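Local atomic coordinates of pyrroline-5-carboxylate reductase catalytic N-terminal domain-containing protein (Sinorhizobium meliloti, PDB entry 4HUJ), a protein that is of unknown function but probably binds a dinucleotide cofactor through a Rossmann-type domain and may act as an oxidoreductase. Residues Asp177-Val182 with Pro193-Thr198. Numbering follows the deposited sequence.
Sequences DANRQV and PVDLGT
Asn-179 reaches from the helix to the carboxylate of Asp-195 on strand 192-195, and this pair carries most of the contact. Followed outward, the asparagine first presents CB, which packs 3.3 Å from Asp-195 OD2. Asn-179 CG follows at 3.8 Å from Asp-195 OD2. This CG stands beside the backbone N (chi1 -73°) and anti to the carbonyl carbon, which brings ND2 up to both carboxylate oxygens: Asn-179 ND2 gives a weak hydrogen bond to Asp-195 OD2 at 3.3 Å and a second weak, more bent one to Asp-195 OD1 at 3.2 Å. The two side chains meet nearly at right angles, their amide and carboxylate planes 58° apart. ND2 also donates to the carbonyl of Gly-173, at the end of strand 166-173, so the amide ties the helix to two adjacent strands. A water bridges the pair, donating to Asp-195 OD2 at 2.7 Å and accepting weakly from Asn-179 ND2. The carboxylate is steadied from its own segment as well, since Gly-197 N donates to Asp-195 OD1 at 2.9 Å from above the carboxylate plane, closing an Asx turn. Were Asn-179 replaced by alanine, the Asp-195 carboxylate would probably lose its mate on the helix, and the Gly-173 carbonyl its side-chain donor. Helix 176-188 here packs beside its following strand in the beta-alpha-beta unit of strand 166-173, helix 176-188 and strand 192-195, whose two strands pair in parallel.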
loop_
_atom_site.group_PDB
_atom_site.type_symbol
_atom_site.label_atom_id
_atom_site.label_comp_id
_atom_site.label_asym_id
_atom_site.label_seq_id
_atom_site.Cartn_x
_atom_site.Cartn_y
_atom_site.Cartn_z
ATOM N N ASP A 177 -7.140 -14.557 -4.602
ATOM C CA ASP A 177 -6.592 -14.935 -3.304
ATOM C C ASP A 177 -5.746 -13.815 -2.698
ATOM O O ASP A 177 -5.811 -13.563 -1.498
ATOM C CB ASP A 177 -5.814 -16.256 -3.379
ATOM C CG ASP A 177 -4.614 -16.190 -4.313
ATOM O OD1 ASP A 177 -4.644 -15.457 -5.323
ATOM O OD2 ASP A 177 -3.626 -16.897 -4.035
ATOM N N ALA A 178 -4.980 -13.124 -3.537
ATOM C CA ALA A 178 -4.209 -11.974 -3.070
ATOM C C ALA A 178 -5.153 -10.836 -2.657
ATOM O O ALA A 178 -4.965 -10.217 -1.608
ATOM C CB ALA A 178 -3.233 -11.519 -4.136
ATOM N N ASN A 179 -6.168 -10.565 -3.477
ATOM C CA ASN A 179 -7.180 -9.561 -3.132
ATOM C C ASN A 179 -7.805 -9.847 -1.768
ATOM O O ASN A 179 -7.941 -8.951 -0.940
ATOM C CB ASN A 179 -8.283 -9.511 -4.189
ATOM C CG ASN A 179 -7.835 -8.849 -5.485
ATOM O OD1 ASN A 179 -6.646 -8.735 -5.773
ATOM N ND2 ASN A 179 -8.804 -8.413 -6.278
ATOM N N ARG A 180 -8.168 -11.107 -1.538
ATOM C CA ARG A 180 -8.749 -11.514 -0.258
ATOM C C ARG A 180 -7.827 -11.186 0.909
ATOM O O ARG A 180 -8.277 -10.638 1.915
ATOM C CB ARG A 180 -9.077 -13.008 -0.258
ATOM C CG ARG A 180 -9.771 -13.496 1.018
ATOM C CD ARG A 180 -9.943 -15.019 1.024
ATOM N NE ARG A 180 -10.497 -15.501 -0.247
ATOM C CZ ARG A 180 -9.859 -16.301 -1.102
ATOM N NH1 ARG A 180 -8.638 -16.748 -0.833
ATOM N NH2 ARG A 180 -10.452 -16.666 -2.229
ATOM N N GLN A 181 -6.543 -11.518 0.756
ATOM C CA GLN A 181 -5.549 -11.317 1.810
ATOM C C GLN A 181 -5.388 -9.841 2.125
ATOM O O GLN A 181 -5.287 -9.453 3.289
ATOM C CB GLN A 181 -4.201 -11.929 1.424
ATOM C CG GLN A 181 -4.187 -13.453 1.422
ATOM C CD GLN A 181 -2.797 -14.021 1.222
ATOM O OE1 GLN A 181 -1.891 -13.782 2.027
ATOM N NE2 GLN A 181 -2.618 -14.783 0.150
ATOM N N VAL A 182 -5.378 -9.011 1.084
ATOM C CA VAL A 182 -5.303 -7.564 1.289
ATOM C C VAL A 182 -6.607 -7.008 1.879
ATOM O O VAL A 182 -6.569 -6.120 2.739
ATOM C CB VAL A 182 -4.885 -6.826 -0.006
ATOM C CG1 VAL A 182 -4.865 -5.314 0.203
ATOM C CG2 VAL A 182 -3.522 -7.322 -0.457
ATOM N N PRO A 193 -13.130 -2.859 3.274
ATOM C CA PRO A 193 -12.614 -3.133 1.940
ATOM C C PRO A 193 -13.755 -3.296 0.942
ATOM O O PRO A 193 -14.800 -3.881 1.269
ATOM C CB PRO A 193 -11.848 -4.448 2.119
ATOM C CG PRO A 193 -12.547 -5.141 3.233
ATOM C CD PRO A 193 -13.065 -4.049 4.147
ATOM N N VAL A 194 -13.578 -2.736 -0.251
ATOM C CA VAL A 194 -14.479 -3.024 -1.361
ATOM C C VAL A 194 -13.627 -3.464 -2.541
ATOM O O VAL A 194 -12.911 -2.654 -3.133
ATOM C CB VAL A 194 -15.376 -1.821 -1.757
ATOM C CG1 VAL A 194 -16.259 -2.194 -2.946
ATOM C CG2 VAL A 194 -16.252 -1.369 -0.573
ATOM N N ASP A 195 -13.710 -4.751 -2.866
ATOM C CA ASP A 195 -12.950 -5.343 -3.965
ATOM C C ASP A 195 -13.686 -5.146 -5.293
ATOM O O ASP A 195 -14.727 -5.772 -5.539
ATOM C CB ASP A 195 -12.717 -6.832 -3.672
ATOM C CG ASP A 195 -11.863 -7.527 -4.718
ATOM O OD1 ASP A 195 -11.539 -6.932 -5.770
ATOM O OD2 ASP A 195 -11.519 -8.704 -4.483
ATOM N N LEU A 196 -13.134 -4.282 -6.140
ATOM C CA LEU A 196 -13.750 -3.907 -7.413
ATOM C C LEU A 196 -13.542 -4.937 -8.512
ATOM O O LEU A 196 -14.151 -4.836 -9.577
ATOM C CB LEU A 196 -13.209 -2.556 -7.891
ATOM C CG LEU A 196 -13.480 -1.341 -6.995
ATOM C CD1 LEU A 196 -12.617 -0.163 -7.428
ATOM C CD2 LEU A 196 -14.960 -0.958 -6.993
ATOM N N GLY A 197 -12.674 -5.911 -8.258
ATOM C CA GLY A 197 -12.361 -6.942 -9.239
ATOM C C GLY A 197 -10.962 -6.803 -9.824
ATOM O O GLY A 197 -10.025 -6.436 -9.119
ATOM N N THR A 198 -10.831 -7.102 -11.115
ATOM C CA THR A 198 -9.535 -7.083 -11.805
ATOM C C THR A 198 -8.953 -5.686 -11.985
ATOM O O THR A 198 -9.651 -4.686 -11.843
ATOM C CB THR A 198 -9.611 -7.725 -13.210
ATOM O OG1 THR A 198 -10.491 -6.961 -14.050
ATOM C CG2 THR A 198 -10.081 -9.159 -13.119
HETATM O O HOH W 1 -11.201 -10.653 -6.333
#